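Local coordinates for putative acyl-[acyl-carrier-protein] desaturase DesA2 (Mycobacterium tuberculosis, PDB 1ZA0) that may act as a diiron acyl-[acyl-carrier-protein] desaturase, introducing double bonds into fatty acyl chains during mycobacterial lipid biosynthesis, at residues T66-I71 with Q237-A242; Y37-Q42 with V119-V124; P16-N21 with A197-H202. All blocks are in the same frame, centred on the assembly; numbering follows the deposited sequence.

Contact 1: T66-I71 with Q237-A242; sequences TDACEI and QNVADA
Val239 presses a single methyl, CG1, onto the flank of helix 63-77, where it meets backbone as well as side chain: CG1 lies 3.6 Å from Ala68 N and 3.9 Å from Ala68 CB. The small alanine lets the methyl come down almost to the main chain, and Ala68 and Val239 accordingly form the closest CA pair of the contact, 6.1 Å apart. Asp67 and Ile71, four residues apart and so one turn from each other, border the same spot. From the Ile71 side the approach is tip to tip, with Ile71 CD1 3.9 Å from Val239 CG1; on the Asp67 side CB packs against the methyl. CG1 of Val239 stands anti to its carbonyl carbon (chi1 -47°), which directs this branch at the neighbouring helix.

Beside the apolar patch lies one polar link. Asn238 ND2 donates to Asp67 OD2 at 3.0 Å, with an N-H...O angle of 151°. The two side chains cross at about a right angle, their amide and carboxylate planes steeply inclined. ND2 meets OD2 from above the carboxylate plane, and seen from Asn238 the oxygen is tilted out of the amide plane. The other oxygen, Asp67 OD1, has a long, weak ion pair with Lys235, whose firmer salt bridge is to Glu70.

The short axes of 66-71 and 237-241 pass 9.3 Å apart at a crossing angle of -120°. Tyr232, in the loop leading into helix 233-241, touches Ile71, while Phe165 and Leu169 of helix 148-172 also pack on Ala68. This is plain structural packing within the helical, ferritin-clan desaturase fold: the short helix 233-241 lies against helix 63-77, beside helix 148-172.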
loop_
_atom_site.group_PDB
_atom_site.type_symbol
_atom_site.label_atom_id
_atom_site.label_comp_id
_atom_site.label_asym_id
_atom_site.label_seq_id
_atom_site.Cartn_x
_atom_site.Cartn_y
_atom_site.Cartn_z
ATOM N N THR A 66 -10.110 -0.446 12.338
ATOM C CA THR A 66 -10.923 -1.124 11.295
ATOM C C THR A 66 -11.198 -0.254 10.063
ATOM O O THR A 66 -11.202 -0.755 8.950
ATOM C CB THR A 66 -12.290 -1.668 11.890
ATOM O OG1 THR A 66 -13.017 -0.613 12.499
ATOM C CG2 THR A 66 -12.049 -2.639 13.002
ATOM N N ASP A 67 -11.388 1.059 10.237
ATOM C CA ASP A 67 -11.502 1.931 9.104
ATOM C C ASP A 67 -10.236 1.852 8.246
ATOM O O ASP A 67 -10.315 1.755 7.016
ATOM C CB ASP A 67 -11.677 3.393 9.509
ATOM C CG ASP A 67 -13.066 3.724 10.114
ATOM O OD1 ASP A 67 -13.991 2.876 10.068
ATOM O OD2 ASP A 67 -13.260 4.843 10.646
ATOM N N ALA A 68 -9.070 1.955 8.893
ATOM C CA ALA A 68 -7.767 1.871 8.190
ATOM C C ALA A 68 -7.657 0.532 7.409
ATOM O O ALA A 68 -7.194 0.505 6.254
ATOM C CB ALA A 68 -6.651 2.018 9.149
ATOM N N CYS A 69 -8.095 -0.550 8.029
ATOM C CA CYS A 69 -8.016 -1.854 7.395
ATOM C C CYS A 69 -8.967 -1.972 6.162
ATOM O O CYS A 69 -8.639 -2.625 5.213
ATOM C CB CYS A 69 -8.326 -2.981 8.369
ATOM S SG CYS A 69 -7.045 -3.271 9.599
ATOM N N GLU A 70 -10.147 -1.393 6.257
ATOM C CA GLU A 70 -11.116 -1.399 5.163
ATOM C C GLU A 70 -10.616 -0.602 3.997
ATOM O O GLU A 70 -10.741 -1.043 2.866
ATOM C CB GLU A 70 -12.482 -0.877 5.601
ATOM C CG GLU A 70 -13.087 -1.764 6.658
ATOM C CD GLU A 70 -14.449 -1.315 7.126
ATOM O OE1 GLU A 70 -14.595 -0.297 7.840
ATOM O OE2 GLU A 70 -15.393 -2.049 6.771
ATOM N N ILE A 71 -9.973 0.541 4.273
ATOM C CA ILE A 71 -9.346 1.313 3.200
ATOM C C ILE A 71 -8.276 0.504 2.505
ATOM O O ILE A 71 -8.228 0.469 1.271
ATOM C CB ILE A 71 -8.758 2.643 3.765
ATOM C CG1 ILE A 71 -9.897 3.556 4.209
ATOM C CG2 ILE A 71 -7.807 3.324 2.701
ATOM C CD1 ILE A 71 -9.420 4.637 5.208
ATOM N N GLN A 237 -11.217 10.607 7.380
ATOM C CA GLN A 237 -11.031 11.645 8.417
ATOM C C GLN A 237 -10.615 10.994 9.745
ATOM O O GLN A 237 -9.726 11.472 10.479
ATOM C CB GLN A 237 -12.341 12.455 8.594
ATOM C CG GLN A 237 -12.176 13.800 9.349
ATOM C CD GLN A 237 -11.140 14.708 8.712
ATOM O OE1 GLN A 237 -11.216 14.978 7.507
ATOM N NE2 GLN A 237 -10.152 15.157 9.497
ATOM N N ASN A 238 -11.223 9.853 10.035
ATOM C CA ASN A 238 -10.900 9.149 11.259
ATOM C C ASN A 238 -9.403 8.692 11.250
ATOM O O ASN A 238 -8.676 8.904 12.185
ATOM C CB ASN A 238 -11.844 7.950 11.412
ATOM C CG ASN A 238 -12.101 7.565 12.857
ATOM O OD1 ASN A 238 -12.076 8.408 13.763
ATOM N ND2 ASN A 238 -12.351 6.281 13.081
ATOM N N VAL A 239 -8.934 8.118 10.139
ATOM C CA VAL A 239 -7.538 7.637 10.082
ATOM C C VAL A 239 -6.589 8.832 10.052
ATOM O O VAL A 239 -5.527 8.755 10.579
ATOM C CB VAL A 239 -7.251 6.600 8.939
ATOM C CG1 VAL A 239 -8.299 5.489 8.881
ATOM C CG2 VAL A 239 -7.071 7.237 7.624
ATOM N N ALA A 240 -6.999 9.944 9.464
ATOM C CA ALA A 240 -6.217 11.195 9.564
ATOM C C ALA A 240 -6.114 11.728 10.989
ATOM O O ALA A 240 -5.013 12.056 11.432
ATOM C CB ALA A 240 -6.736 12.276 8.568
ATOM N N ASP A 241 -7.223 11.717 11.742
ATOM C CA ASP A 241 -7.254 12.186 13.155
ATOM C C ASP A 241 -6.369 11.359 14.086
ATOM O O ASP A 241 -5.755 11.878 15.029
ATOM C CB ASP A 241 -8.691 12.147 13.698
ATOM C CG ASP A 241 -9.602 13.215 13.066
ATOM O OD1 ASP A 241 -9.101 14.136 12.376
ATOM O OD2 ASP A 241 -10.851 13.138 13.182
ATOM N N ALA A 242 -6.277 10.070 13.802
ATOM C CA ALA A 242 -5.391 9.176 14.550
ATOM C C ALA A 242 -3.924 9.322 14.181
ATOM O O ALA A 242 -3.082 8.704 14.787
ATOM C CB ALA A 242 -5.839 7.707 14.351
#

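Contact 2: Y37-Q42 with V119-V124; sequences YVPFDQ and VVTREV
Val120 supplies most of the apolar contact, turning CG2 toward Val38 and Phe40 and CG1 toward Pro39. Its CG2 touches Val38 CG1 at 3.6 Å and Phe40 CD1 at 3.9 Å, meeting the phenyl ring obliquely. Val38 CG1 also sits over the centre of one face of that ring, 3.5 Å above its plane, so Val38, Phe40 and Val120 form a small cluster. CG1 of Val38 stands anti to its backbone N (chi1 -180°), and this one methyl serves both neighbours.

The other branch, Val120 CG1, rests against a polar atom, Pro39 O, at 3.2 Å. Beyond it Thr121 CG2 meets Pro39 CG at 3.8 Å and is crossed obliquely by the extended chain of Gln42, whose OE1 loosely touches it. The threonine turns its hydroxyl toward its own helix, where OG1 is hydrogen-bonded to Tyr117 O.

No hydrogen bond crosses between the segments; two backbone bonds shape the loop 37-42. Pro39 O accepts from Gln42 N at 3.0 Å, and Phe40 N makes a weak bond to Val38 O, closing an inverse gamma turn centred on Pro39. The loop thus packs on the C-terminal end of helix 95-121, which carries Glu107, a ligand of the bound manganese, and His110, probably an iron ligand, and belongs to the four-helix bundle of the ferritin-clan desaturase fold.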
loop_
_atom_site.group_PDB
_atom_site.type_symbol
_atom_site.label_atom_id
_atom_site.label_comp_id
_atom_site.label_asym_id
_atom_site.label_seq_id
_atom_site.Cartn_x
_atom_site.Cartn_y
_atom_site.Cartn_z
ATOM N N TYR A 37 -1.940 -15.757 9.598
ATOM C CA TYR A 37 -2.311 -14.607 10.399
ATOM C C TYR A 37 -3.802 -14.495 10.660
ATOM O O TYR A 37 -4.336 -13.415 11.059
ATOM C CB TYR A 37 -1.770 -13.331 9.741
ATOM C CG TYR A 37 -0.281 -13.245 9.952
ATOM C CD1 TYR A 37 0.239 -12.588 11.109
ATOM C CD2 TYR A 37 0.612 -13.864 9.067
ATOM C CE1 TYR A 37 1.614 -12.539 11.338
ATOM C CE2 TYR A 37 1.986 -13.803 9.276
ATOM C CZ TYR A 37 2.484 -13.149 10.412
ATOM O OH TYR A 37 3.809 -13.134 10.627
ATOM N N VAL A 38 -4.488 -15.615 10.453
ATOM C CA VAL A 38 -5.967 -15.624 10.627
ATOM C C VAL A 38 -6.371 -16.603 11.739
ATOM O O VAL A 38 -6.099 -17.763 11.631
ATOM C CB VAL A 38 -6.688 -16.008 9.292
ATOM C CG1 VAL A 38 -8.190 -16.018 9.459
ATOM C CG2 VAL A 38 -6.298 -14.998 8.202
ATOM N N PRO A 39 -7.000 -16.118 12.816
ATOM C CA PRO A 39 -7.351 -16.986 13.945
ATOM C C PRO A 39 -8.653 -17.705 13.677
ATOM O O PRO A 39 -9.703 -17.334 14.210
ATOM C CB PRO A 39 -7.520 -15.988 15.126
ATOM C CG PRO A 39 -8.011 -14.738 14.458
ATOM C CD PRO A 39 -7.352 -14.720 13.081
ATOM N N PHE A 40 -8.561 -18.682 12.839
ATOM C CA PHE A 40 -9.695 -19.447 12.363
ATOM C C PHE A 40 -10.498 -20.040 13.507
ATOM O O PHE A 40 -11.711 -20.117 13.376
ATOM C CB PHE A 40 -9.229 -20.567 11.413
ATOM C CG PHE A 40 -8.797 -20.060 10.058
ATOM C CD1 PHE A 40 -9.742 -19.566 9.163
ATOM C CD2 PHE A 40 -7.453 -20.075 9.700
ATOM C CE1 PHE A 40 -9.343 -19.093 7.914
ATOM C CE2 PHE A 40 -7.010 -19.579 8.476
ATOM C CZ PHE A 40 -7.960 -19.080 7.563
ATOM N N ASP A 41 -9.833 -20.409 14.631
ATOM C CA ASP A 41 -10.514 -20.961 15.824
ATOM C C ASP A 41 -11.660 -20.086 16.276
ATOM O O ASP A 41 -12.593 -20.596 16.831
ATOM C CB ASP A 41 -9.576 -20.973 17.060
ATOM C CG ASP A 41 -8.596 -22.109 17.061
ATOM O OD1 ASP A 41 -8.598 -22.986 16.165
ATOM O OD2 ASP A 41 -7.715 -22.167 17.937
ATOM N N GLN A 42 -11.558 -18.765 16.114
ATOM C CA GLN A 42 -12.621 -17.815 16.523
ATOM C C GLN A 42 -13.782 -17.694 15.521
ATOM O O GLN A 42 -14.766 -17.045 15.792
ATOM C CB GLN A 42 -12.071 -16.406 16.611
ATOM C CG GLN A 42 -11.114 -16.256 17.716
ATOM C CD GLN A 42 -10.510 -14.877 17.768
ATOM O OE1 GLN A 42 -11.143 -13.867 17.343
ATOM N NE2 GLN A 42 -9.281 -14.814 18.342
ATOM N N VAL A 119 -13.272 -11.191 8.321
ATOM C CA VAL A 119 -14.472 -11.966 8.272
ATOM C C VAL A 119 -14.457 -13.030 9.389
ATOM O O VAL A 119 -15.485 -13.302 9.956
ATOM C CB VAL A 119 -14.760 -12.580 6.875
ATOM C CG1 VAL A 119 -13.828 -13.690 6.568
ATOM C CG2 VAL A 119 -16.252 -13.090 6.829
ATOM N N VAL A 120 -13.303 -13.612 9.719
ATOM C CA VAL A 120 -13.238 -14.615 10.758
ATOM C C VAL A 120 -13.469 -13.983 12.124
ATOM O O VAL A 120 -14.054 -14.626 13.008
ATOM C CB VAL A 120 -11.884 -15.341 10.712
ATOM C CG1 VAL A 120 -11.533 -15.969 11.963
ATOM C CG2 VAL A 120 -11.817 -16.267 9.534
ATOM N N THR A 121 -12.919 -12.781 12.332
ATOM C CA THR A 121 -12.990 -12.137 13.620
ATOM C C THR A 121 -14.246 -11.340 13.812
ATOM O O THR A 121 -14.439 -10.888 14.925
ATOM C CB THR A 121 -11.809 -11.129 13.866
ATOM O OG1 THR A 121 -11.784 -10.145 12.847
ATOM C CG2 THR A 121 -10.462 -11.846 13.816
ATOM N N ARG A 122 -15.018 -11.102 12.743
ATOM C CA ARG A 122 -16.228 -10.266 12.729
ATOM C C ARG A 122 -16.001 -8.809 13.170
ATOM O O ARG A 122 -16.886 -8.177 13.778
ATOM C CB ARG A 122 -17.302 -10.872 13.694
ATOM C CG ARG A 122 -17.582 -12.412 13.585
ATOM C CD ARG A 122 -18.527 -12.688 12.561
ATOM N NE ARG A 122 -19.122 -14.066 12.413
ATOM C CZ ARG A 122 -20.412 -14.357 12.619
ATOM N NH1 ARG A 122 -21.253 -13.481 13.149
ATOM N NH2 ARG A 122 -20.877 -15.540 12.264
ATOM N N GLU A 123 -14.847 -8.258 12.847
ATOM C CA GLU A 123 -14.490 -6.966 13.319
ATOM C C GLU A 123 -15.165 -5.890 12.504
ATOM O O GLU A 123 -15.185 -4.763 12.939
ATOM C CB GLU A 123 -12.965 -6.804 13.367
ATOM C CG GLU A 123 -12.318 -7.520 14.560
ATOM C CD GLU A 123 -12.708 -6.834 15.905
ATOM O OE1 GLU A 123 -13.179 -5.651 15.903
ATOM O OE2 GLU A 123 -12.648 -7.510 16.933
ATOM N N VAL A 124 -15.636 -6.223 11.301
ATOM C CA VAL A 124 -16.461 -5.308 10.532
ATOM C C VAL A 124 -17.639 -6.080 9.934
ATOM O O VAL A 124 -17.616 -7.275 9.861
ATOM C CB VAL A 124 -15.655 -4.575 9.410
ATOM C CG1 VAL A 124 -14.494 -3.793 10.008
ATOM C CG2 VAL A 124 -15.100 -5.579 8.420
#

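Contact 3: P16-N21 with A197-H202; sequences PVVEAN and ANLVTH
Helix 9-27 packs on helix 176-206, which carries the manganese ligands Glu189 and His192: segments 16-21 and 197-202 run nearly antiparallel, at 153°, with their short axes 9.9 Å apart and Val17 facing Leu199. Val17 uses both methyls. CG2 lies over one face of the His202 imidazole, 3.9 Å from the ring centroid and displaced toward the rim, a CH-pi contact, while CG1 packs on Leu199 CD2 at 3.7 Å as the side chains slide past each other. Placing CG1 anti to the backbone N (chi1 -177°) leaves CG2 beside that nitrogen and over the histidine. Leu199 CD2 also touches Val18 CG2 at 3.7 Å, and so meets two successive valines. Trp95 and Trp96 of helix 95-121 continue this apolar layer, touching Val18 and Leu199 respectively.

At the other end two amides meet. Asn198 ND2 gives a nearly straight bond to Asn21 OD1, 2.8 Å at 171°, reaching it on a lone pair in the carbonyl plane. Asn21 in turn donates through ND2 to Val17 O at 2.7 Å, from above the carbonyl plane; Asn21 N binds the same oxygen from the opposite face.

The amide of Asn21 is thus fixed at both ends: its NH2 held by its own helix, its oxygen shared between Asn198 and Arg24 NH2. That defines the flip of this buried group, and the bond from Arg24 would probably draw negative charge onto OD1. His202 is tied to helix 9-27 through its NE2 bond to Glu13 as well as through the face under Val17 CG2.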
loop_
_atom_site.group_PDB
_atom_site.type_symbol
_atom_site.label_atom_id
_atom_site.label_comp_id
_atom_site.label_asym_id
_atom_site.label_seq_id
_atom_site.Cartn_x
_atom_site.Cartn_y
_atom_site.Cartn_z
ATOM N N PRO A 16 18.685 -4.429 -16.928
ATOM C CA PRO A 16 19.727 -4.814 -15.986
ATOM C C PRO A 16 19.347 -4.395 -14.530
ATOM O O PRO A 16 19.730 -5.090 -13.589
ATOM C CB PRO A 16 20.954 -3.999 -16.461
ATOM C CG PRO A 16 20.607 -3.549 -17.829
ATOM C CD PRO A 16 19.135 -3.338 -17.808
ATOM N N VAL A 17 18.609 -3.301 -14.408
ATOM C CA VAL A 17 18.175 -2.801 -13.094
ATOM C C VAL A 17 17.019 -3.674 -12.511
ATOM O O VAL A 17 17.024 -4.050 -11.327
ATOM C CB VAL A 17 17.767 -1.335 -13.160
ATOM C CG1 VAL A 17 17.363 -0.795 -11.712
ATOM C CG2 VAL A 17 18.910 -0.481 -13.686
ATOM N N VAL A 18 16.095 -4.074 -13.380
ATOM C CA VAL A 18 15.011 -4.978 -13.005
ATOM C C VAL A 18 15.605 -6.263 -12.555
ATOM O O VAL A 18 15.230 -6.811 -11.498
ATOM C CB VAL A 18 14.005 -5.105 -14.191
ATOM C CG1 VAL A 18 12.911 -6.093 -13.934
ATOM C CG2 VAL A 18 13.384 -3.779 -14.459
ATOM N N GLU A 19 16.627 -6.755 -13.301
ATOM C CA GLU A 19 17.236 -8.034 -12.950
ATOM C C GLU A 19 17.907 -7.989 -11.620
ATOM O O GLU A 19 17.823 -8.928 -10.818
ATOM C CB GLU A 19 18.271 -8.445 -14.068
ATOM C CG GLU A 19 19.093 -9.690 -13.736
ATOM C CD GLU A 19 20.020 -10.188 -14.879
ATOM O OE1 GLU A 19 20.234 -9.479 -15.888
ATOM O OE2 GLU A 19 20.578 -11.268 -14.719
ATOM N N ALA A 20 18.726 -6.943 -11.406
ATOM C CA ALA A 20 19.458 -6.804 -10.132
ATOM C C ALA A 20 18.462 -6.722 -8.919
ATOM O O ALA A 20 18.644 -7.296 -7.881
ATOM C CB ALA A 20 20.335 -5.518 -10.186
ATOM N N ASN A 21 17.409 -6.012 -9.118
ATOM C CA ASN A 21 16.419 -5.837 -8.058
ATOM C C ASN A 21 15.590 -7.123 -7.833
ATOM O O ASN A 21 15.294 -7.453 -6.721
ATOM C CB ASN A 21 15.529 -4.692 -8.404
ATOM C CG ASN A 21 16.171 -3.343 -8.022
ATOM O OD1 ASN A 21 15.928 -2.838 -6.925
ATOM N ND2 ASN A 21 17.023 -2.785 -8.915
ATOM N N ALA A 197 11.390 2.537 -6.710
ATOM C CA ALA A 197 12.213 3.735 -6.581
ATOM C C ALA A 197 13.593 3.526 -7.243
ATOM O O ALA A 197 14.198 4.469 -7.713
ATOM C CB ALA A 197 12.384 4.102 -5.124
ATOM N N ASN A 198 14.126 2.311 -7.194
ATOM C CA ASN A 198 15.424 2.072 -7.817
ATOM C C ASN A 198 15.289 2.232 -9.372
ATOM O O ASN A 198 16.211 2.720 -10.033
ATOM C CB ASN A 198 15.974 0.675 -7.417
ATOM C CG ASN A 198 16.486 0.635 -5.991
ATOM O OD1 ASN A 198 16.708 1.722 -5.396
ATOM N ND2 ASN A 198 16.723 -0.619 -5.420
ATOM N N LEU A 199 14.130 1.861 -9.927
ATOM C CA LEU A 199 13.897 1.958 -11.367
ATOM C C LEU A 199 13.839 3.414 -11.719
ATOM O O LEU A 199 14.374 3.834 -12.750
ATOM C CB LEU A 199 12.637 1.237 -11.809
ATOM C CG LEU A 199 12.548 -0.247 -11.597
ATOM C CD1 LEU A 199 11.254 -0.894 -12.148
ATOM C CD2 LEU A 199 13.696 -0.866 -12.230
ATOM N N VAL A 200 13.231 4.208 -10.852
ATOM C CA VAL A 200 13.127 5.627 -11.037
ATOM C C VAL A 200 14.508 6.317 -10.979
ATOM O O VAL A 200 14.785 7.284 -11.736
ATOM C CB VAL A 200 12.190 6.286 -10.044
ATOM C CG1 VAL A 200 12.269 7.795 -10.098
ATOM C CG2 VAL A 200 10.724 5.851 -10.271
ATOM N N THR A 201 15.355 5.836 -10.093
ATOM C CA THR A 201 16.743 6.316 -10.059
ATOM C C THR A 201 17.407 6.087 -11.434
ATOM O O THR A 201 18.050 6.995 -11.898
ATOM C CB THR A 201 17.512 5.616 -8.913
ATOM O OG1 THR A 201 16.958 6.075 -7.666
ATOM C CG2 THR A 201 19.001 6.039 -8.888
ATOM N N HIS A 202 17.298 4.892 -12.033
ATOM C CA HIS A 202 17.863 4.658 -13.355
ATOM C C HIS A 202 17.219 5.550 -14.423
ATOM O O HIS A 202 17.927 6.029 -15.299
ATOM C CB HIS A 202 17.881 3.182 -13.727
ATOM C CG HIS A 202 18.690 2.876 -14.966
ATOM N ND1 HIS A 202 20.063 3.023 -15.028
ATOM C CD2 HIS A 202 18.310 2.460 -16.207
ATOM C CE1 HIS A 202 20.496 2.706 -16.242
ATOM N NE2 HIS A 202 19.454 2.370 -16.982
#

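Contacts 1 and 2 are neighbours, centres 19 Å apart, and touch directly: Thr66 CB lies 3.6 Å from Val124 CG1, where the chain leaving helix 95-121 runs over helix 63-77. Contact 3 is across the centre of the chain, its nearest atoms about 21 Å from contact 1 and about 22 Å from contact 2. The metal site lies between these ends, with manganese bound by Glu107, Glu159, Glu189 and His192. The ion is about 13 Å from the side chains of both Ile71 in contact 1 and Leu199 in contact 3, while in contact 2 the side chain of Val38 is about 11 Å from that of His110, a probable iron ligand. None of the three contacts supplies a ligand.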